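Local atomic coordinates of methyltransferase (Streptococcus mutans, PDB entry 2B78), a protein that probably transfers methyl groups from S-adenosylmethionine, perhaps to RNA, through a Rossmann-like methyltransferase domain that follows an N-terminal PUA-like domain. Residues N204-I207 with N208-A212; Y310-L313 with I314-G317. All coordinates share one frame; numbering follows the deposited sequence.

Contact 1: N204-I207 with N208-A212; sequences NELI and NGSAA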
ATOM      1  N   ASN A 204       9.486 -10.829   3.349  1.00 12.16           N
ATOM      2  CA  ASN A 204       9.869 -12.216   3.082  1.00 12.74           C
ATOM      3  C   ASN A 204      11.382 -12.327   2.860  1.00 11.37           C
ATOM      4  O   ASN A 204      12.018 -13.284   3.308  1.00  9.00           O
ATOM      5  CB  ASN A 204       9.140 -12.760   1.840  1.00 13.27           C
ATOM      6  CG  ASN A 204       9.406 -14.242   1.609  1.00 14.48           C
ATOM      7  OD1 ASN A 204       9.126 -15.084   2.478  1.00 13.97           O
ATOM      8  ND2 ASN A 204       9.940 -14.572   0.436  1.00 14.92           N
ATOM      9  N   GLU A 205      11.948 -11.355   2.146  1.00 12.42           N
ATOM     10  CA  GLU A 205      13.386 -11.351   1.859  1.00 14.23           C
ATOM     11  C   GLU A 205      14.191 -11.245   3.146  1.00 13.70           C
ATOM     12  O   GLU A 205      15.234 -11.889   3.299  1.00 15.68           O
ATOM     13  CB  GLU A 205      13.753 -10.170   0.952  1.00 14.89           C
ATOM     14  CG  GLU A 205      13.119 -10.228  -0.427  1.00 18.53           C
ATOM     15  CD  GLU A 205      13.694 -11.335  -1.279  1.00 20.97           C
ATOM     16  OE1 GLU A 205      14.880 -11.226  -1.661  1.00 23.81           O
ATOM     17  OE2 GLU A 205      12.973 -12.316  -1.561  1.00 20.87           O
ATOM     18  N   LEU A 206      13.708 -10.418   4.063  1.00 12.37           N
ATOM     19  CA  LEU A 206      14.372 -10.202   5.340  1.00 10.17           C
ATOM     20  C   LEU A 206      14.291 -11.457   6.203  1.00 10.48           C
ATOM     21  O   LEU A 206      15.281 -11.882   6.809  1.00  8.12           O
ATOM     22  CB  LEU A 206      13.719  -9.005   6.048  1.00  9.43           C
ATOM     23  CG  LEU A 206      14.049  -7.649   5.407  1.00  8.90           C
ATOM     24  CD1 LEU A 206      13.084  -6.555   5.852  1.00  8.52           C
ATOM     25  CD2 LEU A 206      15.488  -7.280   5.795  1.00  7.34           C
ATOM     26  N   ILE A 207      13.107 -12.062   6.250  1.00 12.24           N
ATOM     27  CA  ILE A 207      12.919 -13.278   7.031  1.00 12.43           C
ATOM     28  C   ILE A 207      13.779 -14.377   6.462  1.00 12.78           C
ATOM     29  O   ILE A 207      14.247 -15.254   7.185  1.00 11.80           O
ATOM     30  CB  ILE A 207      11.458 -13.733   6.990  1.00 12.16           C
ATOM     31  CG1 ILE A 207      10.602 -12.670   7.676  1.00 12.60           C
ATOM     32  CG2 ILE A 207      11.307 -15.102   7.657  1.00  9.51           C
ATOM     33  CD1 ILE A 207       9.125 -12.852   7.476  1.00 13.76           C
ATOM     34  N   ASN A 208      13.993 -14.313   5.155  1.00 14.02           N
ATOM     35  CA  ASN A 208      14.801 -15.284   4.438  1.00 15.68           C
ATOM     36  C   ASN A 208      16.304 -15.223   4.747  1.00 15.29           C
ATOM     37  O   ASN A 208      17.045 -16.186   4.498  1.00 14.28           O
ATOM     38  CB  ASN A 208      14.576 -15.088   2.948  1.00 18.85           C
ATOM     39  CG  ASN A 208      14.108 -16.329   2.292  1.00 22.86           C
ATOM     40  OD1 ASN A 208      14.762 -17.376   2.424  1.00 29.45           O
ATOM     41  ND2 ASN A 208      12.981 -16.256   1.576  1.00 20.00           N
ATOM     42  N   GLY A 209      16.753 -14.094   5.284  1.00 14.73           N
ATOM     43  CA  GLY A 209      18.157 -13.961   5.626  1.00 13.96           C
ATOM     44  C   GLY A 209      18.915 -12.840   4.934  1.00 14.15           C
ATOM     45  O   GLY A 209      20.148 -12.802   4.984  1.00 15.60           O
ATOM     46  N   SER A 210      18.203 -11.914   4.304  1.00 13.19           N
ATOM     47  CA  SER A 210      18.869 -10.818   3.610  1.00 14.53           C
ATOM     48  C   SER A 210      19.717  -9.989   4.572  1.00 14.47           C
ATOM     49  O   SER A 210      20.707  -9.394   4.158  1.00 17.13           O
ATOM     50  CB  SER A 210      17.844  -9.921   2.898  1.00 14.39           C
ATOM     51  OG  SER A 210      17.077  -9.164   3.815  1.00 15.35           O
ATOM     52  N   ALA A 211      19.333  -9.956   5.848  1.00 13.75           N
ATOM     53  CA  ALA A 211      20.074  -9.202   6.860  1.00 13.09           C
ATOM     54  C   ALA A 211      20.725 -10.113   7.908  1.00 13.53           C
ATOM     55  O   ALA A 211      21.074  -9.667   9.006  1.00 15.35           O
ATOM     56  CB  ALA A 211      19.137  -8.196   7.544  1.00 11.06           C
ATOM     57  N   ALA A 212      20.899 -11.392   7.576  1.00 12.70           N
ATOM     58  CA  ALA A 212      21.508 -12.329   8.515  1.00 13.16           C
ATOM     59  C   ALA A 212      22.874 -11.867   9.010  1.00 13.39           C
ATOM     60  O   ALA A 212      23.771 -11.577   8.213  1.00 15.05           O
ATOM     61  CB  ALA A 212      21.624 -13.715   7.877  1.00 10.67           C
TER
HETATM   62  O   HOH W   1      17.728 -11.235   7.821  1.00 18.72           O

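Contact 2: Y310-L313 with I314-G317; sequences YHKL and IRQG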
ATOM      1  N   TYR A 310      13.244  13.175  -0.717  1.00 18.14           N
ATOM      2  CA  TYR A 310      13.765  11.825  -0.530  1.00 15.08           C
ATOM      3  C   TYR A 310      15.297  11.779  -0.626  1.00 15.39           C
ATOM      4  O   TYR A 310      15.945  11.028   0.113  1.00 14.63           O
ATOM      5  CB  TYR A 310      13.140  10.858  -1.542  1.00 11.89           C
ATOM      6  CG  TYR A 310      13.093   9.426  -1.039  1.00 11.23           C
ATOM      7  CD1 TYR A 310      11.929   8.900  -0.471  1.00 10.86           C
ATOM      8  CD2 TYR A 310      14.227   8.622  -1.078  1.00 10.22           C
ATOM      9  CE1 TYR A 310      11.905   7.595   0.047  1.00 10.58           C
ATOM     10  CE2 TYR A 310      14.215   7.327  -0.563  1.00  9.42           C
ATOM     11  CZ  TYR A 310      13.055   6.822  -0.004  1.00  9.39           C
ATOM     12  OH  TYR A 310      13.054   5.544   0.501  1.00 11.31           O
ATOM     13  N   HIS A 311      15.883  12.591  -1.504  1.00 15.58           N
ATOM     14  CA  HIS A 311      17.341  12.582  -1.669  1.00 14.64           C
ATOM     15  C   HIS A 311      18.071  12.865  -0.363  1.00 14.89           C
ATOM     16  O   HIS A 311      19.220  12.454  -0.181  1.00 14.69           O
ATOM     17  CB  HIS A 311      17.789  13.596  -2.740  1.00 15.12           C
ATOM     18  CG  HIS A 311      17.599  15.034  -2.346  1.00 16.04           C
ATOM     19  ND1 HIS A 311      16.364  15.648  -2.323  1.00 15.55           N
ATOM     20  CD2 HIS A 311      18.489  15.967  -1.928  1.00 14.14           C
ATOM     21  CE1 HIS A 311      16.500  16.895  -1.906  1.00 15.61           C
ATOM     22  NE2 HIS A 311      17.780  17.114  -1.660  1.00 15.70           N
ATOM     23  N   LYS A 312      17.408  13.560   0.553  1.00 14.70           N
ATOM     24  CA  LYS A 312      18.029  13.884   1.833  1.00 14.42           C
ATOM     25  C   LYS A 312      18.136  12.652   2.724  1.00 15.33           C
ATOM     26  O   LYS A 312      19.094  12.512   3.492  1.00 13.67           O
ATOM     27  CB  LYS A 312      17.217  14.961   2.545  1.00 16.21           C
ATOM     28  CG  LYS A 312      17.239  16.306   1.839  1.00 16.83           C
ATOM     29  CD  LYS A 312      16.358  17.307   2.570  1.00 19.75           C
ATOM     30  CE  LYS A 312      16.867  17.549   3.978  1.00 20.50           C
ATOM     31  NZ  LYS A 312      16.103  18.641   4.643  1.00 22.50           N
ATOM     32  N   LEU A 313      17.151  11.759   2.631  1.00 15.58           N
ATOM     33  CA  LEU A 313      17.167  10.543   3.441  1.00 14.16           C
ATOM     34  C   LEU A 313      18.313   9.651   2.975  1.00 14.07           C
ATOM     35  O   LEU A 313      19.022   9.054   3.782  1.00 14.18           O
ATOM     36  CB  LEU A 313      15.840   9.792   3.305  1.00 12.42           C
ATOM     37  CG  LEU A 313      14.602  10.605   3.673  1.00 13.77           C
ATOM     38  CD1 LEU A 313      13.352   9.754   3.442  1.00 11.27           C
ATOM     39  CD2 LEU A 313      14.690  11.068   5.124  1.00  9.67           C
ATOM     40  N   ILE A 314      18.490   9.567   1.662  1.00 13.53           N
ATOM     41  CA  ILE A 314      19.555   8.765   1.084  1.00 12.75           C
ATOM     42  C   ILE A 314      20.926   9.345   1.422  1.00 13.07           C
ATOM     43  O   ILE A 314      21.837   8.613   1.819  1.00 13.52           O
ATOM     44  CB  ILE A 314      19.405   8.691  -0.453  1.00 13.79           C
ATOM     45  CG1 ILE A 314      18.153   7.884  -0.815  1.00 13.86           C
ATOM     46  CG2 ILE A 314      20.647   8.061  -1.073  1.00 13.05           C
ATOM     47  CD1 ILE A 314      18.256   6.390  -0.490  1.00 13.68           C
ATOM     48  N   ARG A 315      21.066  10.660   1.276  1.00 12.69           N
ATOM     49  CA  ARG A 315      22.330  11.342   1.553  1.00 12.26           C
ATOM     50  C   ARG A 315      22.761  11.149   2.997  1.00 12.07           C
ATOM     51  O   ARG A 315      23.887  10.723   3.270  1.00 12.94           O
ATOM     52  CB  ARG A 315      22.212  12.841   1.256  1.00 14.09           C
ATOM     53  CG  ARG A 315      23.520  13.635   1.463  1.00 16.63           C
ATOM     54  CD  ARG A 315      23.383  15.107   1.068  1.00 15.42           C
ATOM     55  NE  ARG A 315      23.034  15.270  -0.342  1.00 18.50           N
ATOM     56  CZ  ARG A 315      21.804  15.494  -0.795  1.00 20.34           C
ATOM     57  NH1 ARG A 315      20.777  15.592   0.051  1.00 19.85           N
ATOM     58  NH2 ARG A 315      21.596  15.609  -2.100  1.00 21.58           N
ATOM     59  N   GLN A 316      21.868  11.468   3.923  1.00 10.79           N
ATOM     60  CA  GLN A 316      22.191  11.333   5.330  1.00 11.01           C
ATOM     61  C   GLN A 316      22.311   9.877   5.776  1.00 10.98           C
ATOM     62  O   GLN A 316      23.105   9.559   6.661  1.00 10.77           O
ATOM     63  CB  GLN A 316      21.169  12.112   6.155  1.00 10.63           C
ATOM     64  CG  GLN A 316      21.302  13.620   5.912  1.00 10.64           C
ATOM     65  CD  GLN A 316      20.507  14.460   6.891  1.00 13.38           C
ATOM     66  OE1 GLN A 316      20.448  14.151   8.083  1.00 11.90           O
ATOM     67  NE2 GLN A 316      19.907  15.541   6.396  1.00 12.95           N
ATOM     68  N   GLY A 317      21.545   8.992   5.150  1.00 11.98           N
ATOM     69  CA  GLY A 317      21.639   7.583   5.487  1.00 12.68           C
ATOM     70  C   GLY A 317      23.012   7.047   5.117  1.00 13.41           C
ATOM     71  O   GLY A 317      23.615   6.264   5.859  1.00 13.51           O
TER

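Contact 1: N204-I207 with N208-A212
Gly209 takes a positive phi of 120° and with it closes a Schellman motif that ends the helix. As its C-prime residue it turns the chain so that two N-H groups reach back over the last turn. Ser210 N bonds to Glu205 O at 3.1 Å, while Gly209 N bonds to Leu206 O, also at 3.1 Å, from above the carbonyl plane. At these backbone angles a CB would press on the carbonyl oxygen of Asn208, which explains the glycine. Just before it, Asn208 N still bonds to Asn204 O at 2.9 Å, four residues back, as in an alpha-helix.

Leu206 O has a second partner, a water that donates to it at 2.7 Å. The same water accepts from Ala211 N and thus bridges the residue beyond the cap to the last turn of the helix. Ser210 holds its OG between its own backbone N and carbonyl carbon (chi1 71°), which turns the hydroxyl back toward the helix; there OG is 3.3 Å from Glu205 O, at best a weak bond whose proton has another acceptor within reach, and 3.2 Å from Leu206 CD2. That methyl also meets the buried Ala211 CB at 4.1 Å, a small apolar contact.

On the polar side Asn204 and Asn208, one turn apart, run alongside each other with their amide planes 79° apart and their ND2 atoms 3.7 Å from one another. Such short polar side chains suit a helix end near the surface.

The apolar residues face inward: Leu206 packs on Phe226, Ala229 and Ala230 of helix 225-232 and on Ile290 of strand 286-291, Ala211 reaches Ile288 of that strand, and Ile207 covers Ile181 and Tyr183 of strand 181-185.

Contact 2: Y310-L313 with I314-G317
Helix 306-319 of the Rossmann-like methyltransferase domain, which joins strand 286-291 to strand 325-331 in the seven-stranded sheet, brings side chains one turn apart together here. His311 and Arg315 lie alongside each other on one flank. The guanidinium presents its edge to the imidazole carbon CD2 in a tight approach, NH1 3.0 Å away, without a hydrogen bond; the planes stand 75° apart, so this is no stack. Arg315 starts with CG anti to the backbone N (chi1 -178°) and bends at chi3, bringing one face of the guanidinium over His311 O. Lys312 CG sits over one face of the imidazole, toward the rim, 3.6 Å above its plane.

On the inner flank, Ile314 CG1 comes to the edge of the Tyr310 ring, near its plane, 4.0 Å from CE2. Leu313 CD1 lies over a face of the same ring, near its rim. Tyr310, Leu313 and Ile314 are all buried, as suits the side of the helix that meets the sheet and neighbouring helices, and the tyrosine hydroxyl bonds to Ser330 O.

Ile314 N to Tyr310 O is weak at 3.3 Å, beside a kink around residues 311 and 312, where Tyr310 O also accepts from Leu313 N; Gln316 N to Lys312 O measures 3.0 Å and is nearly straight at 169°. The last of the four bonds, Gly317 N to Leu313 O, is 2.9 Å, and the helix runs on to 319.

Around this helix, Leu313 and Gln316 pack on Phe273 and Phe276 of helix 272-281, where Gln316 OE1 also bonds to Arg280 and Lys312 makes a cation-pi contact with Phe273. Helix 338-349 lies along another flank, with Phe341 edge-to-face against Tyr310, and Ile314 rests on Ile327 of strand 325-331.

How the contacts relate
Contacts 1 and 2 belong to two helices of the same methyltransferase domain, 200-210 and 306-319. Their centres lie 23 Å apart, and with nearest atoms about 13 Å apart they do not touch. Strand 286-291 connects them indirectly: its Ile288 and Ile290 receive side chains of contact 1, and the chain leaving it leads on to the helix of contact 2. Their relation to the cofactor pocket differs. Contact 1 lies away from the residues known to bind S-adenosyl-L-homocysteine, a ligand absent from this chain, whereas in contact 2 the Leu313 side chain is about 4 Å from that of Val272, and that of Gln316 about 8 Å from that of Asp271.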